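Local coordinates for enoyl-CoA hydratase carB homologue (PDB 5O34), which probably works as a crotonase-superfamily enzyme, a carB-like lyase, in the biosynthesis of the carbapenem antibiotic thienamycin, at residues A[197-200]-A[201-205]; A[69-72]-A[73-77]; A[249-252]-A[253-257]; A[94-97]-A[98-101]; A[259-262]-A[263-267]. All coordinates share one frame; numbering follows the deposited sequence.

Interaction 1 (A[197-200]-A[201-205]); sequences TVMQ and RMLLT
With CG anti to the backbone N (chi1 179°), the bends of M199 at chi2 and chi3 carry its thioether across the helix side, where SD meets CG of L203 at 4.1 Å. L203 holds this CG beside its backbone N, leaning it back toward M199, and the two side chains cross obliquely. A looser apolar pair runs down another side of the helix, V198 CG1 to M202 CG at 4.4 Å. R201 lays the start of its chain back over the preceding turn: CG is 3.2 Å from T197 O, and the bend at chi3 leaves NH1 4.3 Å from V198 CG2. Beneath these side chains run regular alpha-helical bonds, such as L203 N to M199 O at 2.9 Å. R201 O is gripped twice from opposite faces of its plane, by T205 N and by T205 OG1, the latter at 2.7 Å, which ties down the end of the helix. T197 OG1 and Q200 OE1 bond to G218 O and H221 NE2 of the second subunit, placing helix 196-205 in a subunit interface. Within the chain, M199, M202 and L203 pack on L190 of helix 184-194, while R201 and M202 touch W209 of strand 209-210.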
loop_
_atom_site.group_PDB
_atom_site.type_symbol
_atom_site.label_atom_id
_atom_site.label_comp_id
_atom_site.label_asym_id
_atom_site.label_seq_id
_atom_site.Cartn_x
_atom_site.Cartn_y
_atom_site.Cartn_z
ATOM N N THR A 197 -4.213 -6.794 1.062
ATOM C CA THR A 197 -4.683 -8.026 0.417
ATOM C C THR A 197 -3.726 -9.202 0.684
ATOM O O THR A 197 -4.179 -10.258 1.143
ATOM C CB THR A 197 -4.901 -7.756 -1.084
ATOM O OG1 THR A 197 -5.838 -6.701 -1.210
ATOM C CG2 THR A 197 -5.408 -8.964 -1.846
ATOM N N VAL A 198 -2.411 -9.010 0.415
ATOM C CA VAL A 198 -1.385 -10.027 0.645
ATOM C C VAL A 198 -1.290 -10.331 2.136
ATOM O O VAL A 198 -1.283 -11.501 2.511
ATOM C CB VAL A 198 -0.024 -9.686 -0.015
ATOM C CG1 VAL A 198 1.065 -10.678 0.401
ATOM C CG2 VAL A 198 -0.166 -9.674 -1.538
ATOM N N MET A 199 -1.318 -9.294 2.979
ATOM C CA MET A 199 -1.311 -9.468 4.428
ATOM C C MET A 199 -2.449 -10.421 4.855
ATOM O O MET A 199 -2.201 -11.420 5.542
ATOM C CB MET A 199 -1.459 -8.101 5.114
ATOM C CG MET A 199 -1.498 -8.172 6.642
ATOM S SD MET A 199 -3.154 -8.331 7.366
ATOM C CE MET A 199 -3.901 -6.715 6.910
ATOM N N GLN A 200 -3.686 -10.108 4.417
ATOM C CA GLN A 200 -4.912 -10.849 4.736
ATOM C C GLN A 200 -4.876 -12.267 4.225
ATOM O O GLN A 200 -5.285 -13.177 4.943
ATOM C CB GLN A 200 -6.131 -10.112 4.210
ATOM C CG GLN A 200 -6.500 -8.902 5.063
ATOM C CD GLN A 200 -7.406 -7.911 4.362
ATOM O OE1 GLN A 200 -7.480 -7.819 3.127
ATOM N NE2 GLN A 200 -8.073 -7.096 5.140
ATOM N N ARG A 201 -4.343 -12.466 3.013
ATOM C CA ARG A 201 -4.197 -13.791 2.420
ATOM C C ARG A 201 -3.223 -14.623 3.282
ATOM O O ARG A 201 -3.532 -15.765 3.617
ATOM C CB ARG A 201 -3.676 -13.686 0.981
ATOM C CG ARG A 201 -4.685 -13.202 -0.050
ATOM C CD ARG A 201 -4.038 -13.023 -1.419
ATOM N NE ARG A 201 -3.458 -14.277 -1.921
ATOM C CZ ARG A 201 -2.405 -14.356 -2.737
ATOM N NH1 ARG A 201 -1.800 -13.254 -3.163
ATOM N NH2 ARG A 201 -1.948 -15.541 -3.126
ATOM N N MET A 202 -2.093 -14.022 3.699
ATOM C CA MET A 202 -1.075 -14.682 4.519
ATOM C C MET A 202 -1.549 -15.068 5.914
ATOM O O MET A 202 -1.347 -16.213 6.312
ATOM C CB MET A 202 0.202 -13.847 4.598
ATOM C CG MET A 202 1.018 -13.907 3.353
ATOM S SD MET A 202 2.655 -13.222 3.604
ATOM C CE MET A 202 3.562 -14.712 4.152
ATOM N N LEU A 203 -2.174 -14.131 6.651
ATOM C CA LEU A 203 -2.665 -14.381 8.016
ATOM C C LEU A 203 -3.772 -15.413 8.077
ATOM O O LEU A 203 -3.760 -16.260 8.970
ATOM C CB LEU A 203 -3.164 -13.088 8.720
ATOM C CG LEU A 203 -2.192 -11.935 9.086
ATOM C CD1 LEU A 203 -2.619 -11.264 10.381
ATOM C CD2 LEU A 203 -0.742 -12.386 9.198
ATOM N N LEU A 204 -4.730 -15.347 7.136
ATOM C CA LEU A 204 -5.914 -16.206 7.137
ATOM C C LEU A 204 -5.728 -17.592 6.535
ATOM O O LEU A 204 -6.450 -18.506 6.944
ATOM C CB LEU A 204 -7.108 -15.498 6.476
ATOM C CG LEU A 204 -7.561 -14.178 7.112
ATOM C CD1 LEU A 204 -8.653 -13.537 6.282
ATOM C CD2 LEU A 204 -7.976 -14.341 8.577
ATOM N N THR A 205 -4.806 -17.767 5.579
ATOM C CA THR A 205 -4.579 -19.089 4.971
ATOM C C THR A 205 -3.413 -19.831 5.653
ATOM O O THR A 205 -3.346 -21.068 5.593
ATOM C CB THR A 205 -4.274 -18.988 3.457
ATOM O OG1 THR A 205 -3.006 -18.359 3.264
ATOM C CG2 THR A 205 -5.378 -18.294 2.654
#

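Interaction 2 (A[69-72]-A[73-77]); sequences FSRA and RMREL
The chain turns into helix 71-86 through S70, the N-cap, whose OG accepts a weak bond from R73 N at 3.4 Å, before the regular pattern sets in with R75 N to R71 O at 3.1 Å and E76 N to A72 O at 3.0 Å. S70 reaches this place with OG between its backbone N and carbonyl carbon (chi1 83°). F69, the first modelled residue after the missing 63-68, folds back against the opening turn. The extended chain of R73 passes over one face of the F69 ring in a CH-pi contact, CD lying 3.9 Å from the ring centroid and 20° off the normal. Further out the guanidinium of R73 is tilted only 26° from the ring plane, with NH1 3.4 Å from F69 CD1. M74 comes to the same ring at its edge, CG to CD2 3.8 Å, and its SD and CE run on beside S70 O. On another side of the helix the guanidiniums of R71 and R75 stand nearly perpendicular, NH2 of R75 resting over a face of R71's group. Both turn to the carboxylate of D127, in a salt bridge from R71 NE and a long, weak ion pair from R75 NE, so the two arginines share an anion. D127 belongs to helix 120-137, whose W124 and I128 receive M74 and whose L131 meets L77, while R73 flanks I46 and F60 near the first strands of the sheet.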
loop_
_atom_site.group_PDB
_atom_site.type_symbol
_atom_site.label_atom_id
_atom_site.label_comp_id
_atom_site.label_asym_id
_atom_site.label_seq_id
_atom_site.Cartn_x
_atom_site.Cartn_y
_atom_site.Cartn_z
ATOM N N PHE A 69 13.566 -18.169 19.058
ATOM C CA PHE A 69 14.136 -16.846 19.366
ATOM C C PHE A 69 13.783 -16.378 20.821
ATOM O O PHE A 69 12.604 -16.222 21.190
ATOM C CB PHE A 69 13.692 -15.781 18.328
ATOM C CG PHE A 69 14.814 -14.936 17.792
ATOM C CD1 PHE A 69 15.711 -15.446 16.861
ATOM C CD2 PHE A 69 14.994 -13.636 18.240
ATOM C CE1 PHE A 69 16.780 -14.663 16.403
ATOM C CE2 PHE A 69 16.045 -12.860 17.788
ATOM C CZ PHE A 69 16.938 -13.376 16.875
ATOM N N SER A 70 14.849 -16.189 21.638
ATOM C CA SER A 70 14.740 -15.740 23.037
ATOM C C SER A 70 14.783 -14.212 23.128
ATOM O O SER A 70 14.985 -13.555 22.109
ATOM C CB SER A 70 15.847 -16.344 23.901
ATOM O OG SER A 70 17.052 -15.597 23.784
ATOM N N ARG A 71 14.671 -13.673 24.354
ATOM C CA ARG A 71 14.677 -12.244 24.669
ATOM C C ARG A 71 16.072 -11.639 24.727
ATOM O O ARG A 71 16.233 -10.453 24.424
ATOM C CB ARG A 71 13.951 -12.011 25.992
ATOM C CG ARG A 71 12.460 -12.388 25.948
ATOM C CD ARG A 71 11.778 -12.153 27.279
ATOM N NE ARG A 71 12.169 -10.857 27.836
ATOM C CZ ARG A 71 12.305 -10.596 29.131
ATOM N NH1 ARG A 71 12.026 -11.527 30.038
ATOM N NH2 ARG A 71 12.693 -9.393 29.533
ATOM N N ALA A 72 17.079 -12.443 25.131
ATOM C CA ALA A 72 18.480 -12.012 25.199
ATOM C C ALA A 72 19.029 -11.831 23.781
ATOM O O ALA A 72 19.774 -10.881 23.518
ATOM C CB ALA A 72 19.308 -13.027 25.966
ATOM N N ARG A 73 18.599 -12.722 22.859
ATOM C CA ARG A 73 18.942 -12.696 21.437
ATOM C C ARG A 73 18.424 -11.405 20.793
ATOM O O ARG A 73 19.155 -10.761 20.033
ATOM C CB ARG A 73 18.363 -13.931 20.729
ATOM C CG ARG A 73 19.371 -14.645 19.832
ATOM C CD ARG A 73 18.793 -15.876 19.163
ATOM N NE ARG A 73 19.653 -16.349 18.076
ATOM C CZ ARG A 73 19.309 -17.278 17.189
ATOM N NH1 ARG A 73 18.110 -17.849 17.244
ATOM N NH2 ARG A 73 20.155 -17.634 16.233
ATOM N N MET A 74 17.197 -10.993 21.161
ATOM C CA MET A 74 16.583 -9.751 20.675
ATOM C C MET A 74 17.352 -8.518 21.152
ATOM O O MET A 74 17.686 -7.654 20.334
ATOM C CB MET A 74 15.131 -9.644 21.137
ATOM C CG MET A 74 14.212 -10.643 20.491
ATOM S SD MET A 74 12.800 -10.884 21.597
ATOM C CE MET A 74 12.254 -12.545 21.123
ATOM N N ARG A 75 17.681 -8.469 22.462
ATOM C CA ARG A 75 18.409 -7.366 23.099
ATOM C C ARG A 75 19.810 -7.195 22.531
ATOM O O ARG A 75 20.265 -6.058 22.367
ATOM C CB ARG A 75 18.467 -7.550 24.625
ATOM C CG ARG A 75 17.170 -7.215 25.351
ATOM C CD ARG A 75 17.329 -7.319 26.859
ATOM N NE ARG A 75 16.430 -8.331 27.416
ATOM C CZ ARG A 75 16.814 -9.526 27.859
ATOM N NH1 ARG A 75 18.098 -9.870 27.840
ATOM N NH2 ARG A 75 15.921 -10.378 28.343
ATOM N N GLU A 76 20.493 -8.318 22.226
ATOM C CA GLU A 76 21.838 -8.295 21.646
ATOM C C GLU A 76 21.796 -7.716 20.230
ATOM O O GLU A 76 22.618 -6.854 19.903
ATOM C CB GLU A 76 22.476 -9.691 21.651
ATOM C CG GLU A 76 23.986 -9.641 21.826
ATOM C CD GLU A 76 24.787 -10.704 21.093
ATOM O OE1 GLU A 76 24.457 -11.905 21.231
ATOM O OE2 GLU A 76 25.780 -10.337 20.421
ATOM N N LEU A 77 20.794 -8.141 19.422
ATOM C CA LEU A 77 20.575 -7.648 18.060
ATOM C C LEU A 77 20.252 -6.157 18.071
ATOM O O LEU A 77 20.814 -5.412 17.266
ATOM C CB LEU A 77 19.491 -8.471 17.323
ATOM C CG LEU A 77 19.295 -8.194 15.813
ATOM C CD1 LEU A 77 20.610 -8.260 15.033
ATOM C CD2 LEU A 77 18.286 -9.147 15.211
#

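Interaction 3 (A[249-252]-A[253-257])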
loop_
_atom_site.group_PDB
_atom_site.type_symbol
_atom_site.label_atom_id
_atom_site.label_comp_id
_atom_site.label_asym_id
_atom_site.label_seq_id
_atom_site.Cartn_x
_atom_site.Cartn_y
_atom_site.Cartn_z
ATOM N N GLN A 249 21.807 8.501 4.798
ATOM C CA GLN A 249 21.550 8.585 6.235
ATOM C C GLN A 249 20.618 9.731 6.651
ATOM O O GLN A 249 20.073 9.671 7.749
ATOM C CB GLN A 249 22.868 8.611 7.017
ATOM C CG GLN A 249 23.635 7.279 6.887
ATOM C CD GLN A 249 25.065 7.274 7.383
ATOM O OE1 GLN A 249 25.885 6.463 6.945
ATOM N NE2 GLN A 249 25.389 8.121 8.346
ATOM N N SER A 250 20.398 10.737 5.783
ATOM C CA SER A 250 19.450 11.825 6.056
ATOM C C SER A 250 18.068 11.453 5.479
ATOM O O SER A 250 17.108 12.200 5.674
ATOM C CB SER A 250 19.918 13.136 5.427
ATOM O OG SER A 250 21.174 13.562 5.928
ATOM N N THR A 251 17.980 10.318 4.749
ATOM C CA THR A 251 16.761 9.833 4.087
ATOM C C THR A 251 16.132 8.640 4.821
ATOM O O THR A 251 14.958 8.703 5.178
ATOM C CB THR A 251 17.039 9.539 2.589
ATOM O OG1 THR A 251 17.532 10.719 1.951
ATOM C CG2 THR A 251 15.802 9.060 1.846
ATOM N N ARG A 252 16.915 7.560 5.020
ATOM C CA ARG A 252 16.509 6.304 5.656
ATOM C C ARG A 252 15.675 6.497 6.949
ATOM O O ARG A 252 14.575 5.933 7.019
ATOM C CB ARG A 252 17.736 5.400 5.896
ATOM C CG ARG A 252 17.441 3.905 5.888
ATOM C CD ARG A 252 17.320 3.353 7.286
ATOM N NE ARG A 252 16.973 1.936 7.273
ATOM C CZ ARG A 252 16.678 1.221 8.352
ATOM N NH1 ARG A 252 16.692 1.783 9.555
ATOM N NH2 ARG A 252 16.367 -0.061 8.239
ATOM N N PRO A 253 16.113 7.311 7.952
ATOM C CA PRO A 253 15.291 7.459 9.168
ATOM C C PRO A 253 14.039 8.330 9.021
ATOM O O PRO A 253 13.073 8.095 9.746
ATOM C CB PRO A 253 16.274 8.028 10.193
ATOM C CG PRO A 253 17.247 8.781 9.390
ATOM C CD PRO A 253 17.381 8.064 8.079
ATOM N N ARG A 254 14.034 9.307 8.091
ATOM C CA ARG A 254 12.868 10.183 7.876
ATOM C C ARG A 254 11.751 9.448 7.113
ATOM O O ARG A 254 10.585 9.491 7.518
ATOM C CB ARG A 254 13.263 11.499 7.181
ATOM C CG ARG A 254 14.563 12.079 7.716
ATOM C CD ARG A 254 14.594 13.596 7.792
ATOM N NE ARG A 254 15.963 14.111 7.662
ATOM C CZ ARG A 254 16.884 14.086 8.625
ATOM N NH1 ARG A 254 16.596 13.570 9.817
ATOM N NH2 ARG A 254 18.099 14.565 8.403
ATOM N N VAL A 255 12.127 8.735 6.042
ATOM C CA VAL A 255 11.244 7.925 5.203
ATOM C C VAL A 255 10.582 6.770 6.023
ATOM O O VAL A 255 9.427 6.418 5.775
ATOM C CB VAL A 255 12.049 7.442 3.961
ATOM C CG1 VAL A 255 11.489 6.164 3.365
ATOM C CG2 VAL A 255 12.145 8.539 2.899
ATOM N N ASN A 256 11.299 6.226 7.022
ATOM C CA ASN A 256 10.811 5.164 7.908
ATOM C C ASN A 256 10.029 5.650 9.141
ATOM O O ASN A 256 9.403 4.819 9.790
ATOM C CB ASN A 256 11.967 4.254 8.349
ATOM C CG ASN A 256 12.430 3.258 7.317
ATOM O OD1 ASN A 256 12.058 3.307 6.137
ATOM N ND2 ASN A 256 13.274 2.329 7.744
ATOM N N ALA A 257 10.051 6.967 9.467
ATOM C CA ALA A 257 9.347 7.532 10.639
ATOM C C ALA A 257 7.857 7.094 10.770
ATOM O O ALA A 257 7.505 6.592 11.841
ATOM C CB ALA A 257 9.479 9.049 10.676
#
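T251 O anchors the first turn of helix 252-273, taking a nearly straight bond from V255 N (3.0 Å, N-H...O 175°) and a weak, strongly bent one from R254 N. R252 O then accepts from N256 N at 3.3 Å. P253 lies within this first turn, where its lack of an amide hydrogen costs no helical bond, and its CD sits 3.2 Å from Q249 O. The amide of N256 rests over the guanidinium of R252, ND2 3.6 Å above the centre of one face, with the two planes 55° apart. ND2 touches the face without bonding to it; the polar ends of both groups are engaged by other residues: R252 NE in a salt bridge with D162, NH1 and NH2 with I138 O and V135 O, and N256 ND2 with A136 O. In crotonase-type enzymes the C-terminal helices take part in trimer contacts, and the same turn does so here. T251 CG2 and V255 CG2 lie side by side at 3.8 Å; V255 packs on M199 of the third subunit, and T251 OG1 bonds to C183 N of that subunit and to A247 O of its own chain. R254 bends at chi2 and swings back toward S250. S250 O stands 3.0 Å from R254 NE but over one face of the guanidinium, away from the direction of the N-H, so the approach is not a hydrogen bond.

Interaction 4 (A[94-97]-A[98-101])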
loop_
_atom_site.group_PDB
_atom_site.type_symbol
_atom_site.label_atom_id
_atom_site.label_comp_id
_atom_site.label_asym_id
_atom_site.label_seq_id
_atom_site.Cartn_x
_atom_site.Cartn_y
_atom_site.Cartn_z
ATOM N N VAL A 94 24.258 -5.924 6.548
ATOM C CA VAL A 94 23.711 -7.117 5.915
ATOM C C VAL A 94 23.379 -8.124 7.016
ATOM O O VAL A 94 24.281 -8.601 7.703
ATOM C CB VAL A 94 24.638 -7.729 4.817
ATOM C CG1 VAL A 94 24.036 -9.004 4.213
ATOM C CG2 VAL A 94 24.944 -6.717 3.720
ATOM N N LEU A 95 22.081 -8.416 7.196
ATOM C CA LEU A 95 21.563 -9.415 8.123
ATOM C C LEU A 95 21.453 -10.703 7.329
ATOM O O LEU A 95 20.816 -10.729 6.271
ATOM C CB LEU A 95 20.189 -9.013 8.666
ATOM C CG LEU A 95 20.133 -8.494 10.095
ATOM C CD1 LEU A 95 18.711 -8.108 10.457
ATOM C CD2 LEU A 95 20.674 -9.529 11.091
ATOM N N TYR A 96 22.110 -11.758 7.812
ATOM C CA TYR A 96 22.197 -13.027 7.105
ATOM C C TYR A 96 21.944 -14.211 8.029
ATOM O O TYR A 96 22.501 -14.281 9.130
ATOM C CB TYR A 96 23.575 -13.077 6.428
ATOM C CG TYR A 96 23.919 -14.319 5.645
ATOM C CD1 TYR A 96 23.206 -14.664 4.502
ATOM C CD2 TYR A 96 25.046 -15.071 5.960
ATOM C CE1 TYR A 96 23.547 -15.787 3.751
ATOM C CE2 TYR A 96 25.409 -16.183 5.208
ATOM C CZ TYR A 96 24.656 -16.539 4.102
ATOM O OH TYR A 96 24.999 -17.646 3.365
ATOM N N GLY A 97 21.060 -15.100 7.584
ATOM C CA GLY A 97 20.665 -16.292 8.327
ATOM C C GLY A 97 21.676 -17.423 8.314
ATOM O O GLY A 97 21.711 -18.231 9.248
ATOM N N GLY A 98 22.486 -17.481 7.259
ATOM C CA GLY A 98 23.490 -18.522 7.065
ATOM C C GLY A 98 23.314 -19.254 5.748
ATOM O O GLY A 98 22.575 -18.787 4.874
ATOM N N ALA A 99 23.990 -20.409 5.590
ATOM C CA ALA A 99 23.911 -21.215 4.366
ATOM C C ALA A 99 22.769 -22.233 4.439
ATOM O O ALA A 99 22.828 -23.171 5.246
ATOM C CB ALA A 99 25.239 -21.912 4.098
ATOM N N GLY A 100 21.735 -22.002 3.619
ATOM C CA GLY A 100 20.534 -22.833 3.514
ATOM C C GLY A 100 19.766 -22.999 4.811
ATOM O O GLY A 100 19.043 -23.984 4.990
ATOM N N ARG A 101 19.938 -22.034 5.729
ATOM C CA ARG A 101 19.330 -22.016 7.052
ATOM C C ARG A 101 18.239 -20.977 7.131
ATOM O O ARG A 101 18.235 -20.002 6.365
ATOM C CB ARG A 101 20.387 -21.703 8.115
ATOM C CG ARG A 101 21.282 -22.869 8.446
ATOM C CD ARG A 101 22.517 -22.375 9.132
ATOM N NE ARG A 101 22.463 -22.558 10.583
ATOM C CZ ARG A 101 22.197 -21.600 11.469
ATOM N NH1 ARG A 101 21.930 -20.362 11.061
ATOM N NH2 ARG A 101 22.196 -21.869 12.767
#
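G97 O receives NH1 of R101 at 2.8 Å, a short bond that is nonetheless weak, because the N-H...O angle is only 126°. The oxygen lies at the edge of the guanidinium, near its plane. R101 gets there by holding CG beside its own backbone N and bending the chain at chi3, which turns the guanidinium back across the loop and closes a small ring of residues 97-101. On the other side of the turn the ring of Y96 covers the G98 peptide. G98 N sits 3.6 Å above the centre of the ring plane, and G98 CA makes a CH-pi contact, 3.9 Å from the centroid and 25° off the normal. The phenol end continues along the same residue, with OH 3.1 Å from G98 O. G98 has a phi of 124°, at which a side chain would be pressed against G97 O, so the backbone itself favours glycine here. The turn follows strand 92-96, which lies between the parallel strands 55-59 and 142-146 in the core sheet of the crotonase fold. In crotonases the chain beyond this strand supplies one peptide N-H of the oxyanion hole; here the loop runs on toward residues 105-118, which are not modelled. V94 packs on A233 and A237 of helix 229-242, and Y96 on L230 of that helix and L57 of the adjoining strand. Y96, G98, A99 and R101 also touch a crystal neighbour, which may influence the conformation of the turn.

Interaction 5 (A[259-262]-A[263-267])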
loop_
_atom_site.group_PDB
_atom_site.type_symbol
_atom_site.label_atom_id
_atom_site.label_comp_id
_atom_site.label_asym_id
_atom_site.label_seq_id
_atom_site.Cartn_x
_atom_site.Cartn_y
_atom_site.Cartn_z
ATOM N N PHE A 259 6.451 4.340 9.680
ATOM C CA PHE A 259 6.561 2.899 9.949
ATOM C C PHE A 259 6.983 2.640 11.403
ATOM O O PHE A 259 6.411 1.769 12.073
ATOM C CB PHE A 259 7.518 2.232 8.938
ATOM C CG PHE A 259 7.673 0.738 9.088
ATOM C CD1 PHE A 259 6.727 -0.134 8.560
ATOM C CD2 PHE A 259 8.777 0.198 9.739
ATOM C CE1 PHE A 259 6.866 -1.517 8.707
ATOM C CE2 PHE A 259 8.920 -1.188 9.881
ATOM C CZ PHE A 259 7.962 -2.038 9.368
ATOM N N VAL A 260 7.949 3.433 11.902
ATOM C CA VAL A 260 8.426 3.357 13.291
ATOM C C VAL A 260 7.276 3.743 14.260
ATOM O O VAL A 260 7.069 3.054 15.264
ATOM C CB VAL A 260 9.703 4.222 13.513
ATOM C CG1 VAL A 260 10.099 4.280 14.988
ATOM C CG2 VAL A 260 10.872 3.721 12.659
ATOM N N ALA A 261 6.515 4.811 13.924
ATOM C CA ALA A 261 5.374 5.287 14.725
ATOM C C ALA A 261 4.278 4.210 14.801
ATOM O O ALA A 261 3.658 4.029 15.854
ATOM C CB ALA A 261 4.809 6.567 14.123
ATOM N N GLY A 262 4.092 3.492 13.691
ATOM C CA GLY A 262 3.135 2.406 13.573
ATOM C C GLY A 262 3.450 1.265 14.514
ATOM O O GLY A 262 2.551 0.765 15.193
ATOM N N LEU A 263 4.746 0.868 14.568
ATOM C CA LEU A 263 5.273 -0.187 15.439
ATOM C C LEU A 263 5.121 0.191 16.908
ATOM O O LEU A 263 4.800 -0.682 17.722
ATOM C CB LEU A 263 6.759 -0.470 15.130
ATOM C CG LEU A 263 7.117 -1.167 13.797
ATOM C CD1 LEU A 263 8.584 -1.010 13.502
ATOM C CD2 LEU A 263 6.746 -2.642 13.816
ATOM N N GLU A 264 5.347 1.487 17.250
ATOM C CA GLU A 264 5.222 2.012 18.619
ATOM C C GLU A 264 3.792 1.935 19.176
ATOM O O GLU A 264 3.618 1.682 20.368
ATOM C CB GLU A 264 5.760 3.453 18.728
ATOM C CG GLU A 264 7.278 3.569 18.695
ATOM C CD GLU A 264 8.096 3.018 19.857
ATOM O OE1 GLU A 264 9.335 3.212 19.829
ATOM O OE2 GLU A 264 7.521 2.392 20.781
ATOM N N ARG A 265 2.777 2.155 18.324
ATOM C CA ARG A 265 1.374 2.060 18.726
ATOM C C ARG A 265 0.944 0.614 19.012
ATOM O O ARG A 265 0.032 0.406 19.811
ATOM C CB ARG A 265 0.468 2.682 17.664
ATOM C CG ARG A 265 0.208 4.166 17.908
ATOM C CD ARG A 265 -0.821 4.723 16.952
ATOM N NE ARG A 265 -0.339 4.670 15.573
ATOM C CZ ARG A 265 0.280 5.669 14.956
ATOM N NH1 ARG A 265 0.477 6.823 15.579
ATOM N NH2 ARG A 265 0.699 5.523 13.706
ATOM N N ILE A 266 1.605 -0.375 18.370
ATOM C CA ILE A 266 1.323 -1.811 18.524
ATOM C C ILE A 266 1.710 -2.327 19.919
ATOM O O ILE A 266 1.067 -3.256 20.397
ATOM C CB ILE A 266 1.962 -2.697 17.380
ATOM C CG1 ILE A 266 1.671 -2.177 15.941
ATOM C CG2 ILE A 266 1.590 -4.187 17.492
ATOM C CD1 ILE A 266 0.241 -1.731 15.600
ATOM N N ARG A 267 2.758 -1.753 20.549
ATOM C CA ARG A 267 3.287 -2.169 21.858
ATOM C C ARG A 267 2.185 -2.581 22.863
ATOM O O ARG A 267 2.106 -3.756 23.240
ATOM C CB ARG A 267 4.227 -1.097 22.442
ATOM C CG ARG A 267 5.043 -1.559 23.657
ATOM C CD ARG A 267 5.807 -0.422 24.346
ATOM N NE ARG A 267 6.834 0.186 23.491
ATOM C CZ ARG A 267 8.085 -0.258 23.375
ATOM N NH1 ARG A 267 8.487 -1.323 24.056
ATOM N NH2 ARG A 267 8.939 0.351 22.560
#
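F259 meets L263 one turn further on: with CG anti to the backbone N (chi1 -178°), the ring is carried out so that its CE2 lies 3.6 Å from L263 CD1, the methyl standing obliquely to the ring. F259 O accepts L263 N at 3.1 Å. V260 follows with the same helical bond, V260 O to E264 N at 3.1 Å, and the aliphatic start of E264 lies beside that oxygen. A261 O accepts R265 N at 3.2 Å, and the R265 chain bends back at chi3 so that this oxygen lies over the centre of one guanidinium face, 3.8 Å from its plane. At G262 the carbonyl is covered by I266, CG1 coming within 3.2 Å of G262 O. Beyond it, E264 OE2 holds R267 NH2 in a salt bridge of 3.1 Å, met on the syn side and close to the guanidinium plane. Salt bridges from R267 to D126 and D130 link helix 252-273 to helix 120-137, whose A136 meets F259 and V260. F259 and I266 face helix 184-194, touching M189 and A192, and N184 and F185, respectively; R196 of the third subunit adds a cation-pi contact to the F259 ring.

How the interactions relate
Interaction 1 is the most buried of the five and interaction 2 the most exposed, the others being partly buried. Interactions 3 and 5 adjoin on helix 252-273, the first at its start. Interactions 1 and 3 serve subunit interfaces, M199 packing on V255 of another copy, and interaction 5 reaches one through F259. Interactions 2 and 4 touch through L77 CD1 and L95 CD2 at 4.1 Å, where helix 71-86 packs on strand 92-96. Chemistry follows place: apolar pairs mark interaction 1, arginine against ring and carboxylate the surface helix start, an asparagine nitrogen over a buried arginine face interaction 3, glycine under a tyrosine ring interaction 4, and an aromatic-aliphatic contact with a glutamate-arginine salt bridge interaction 5.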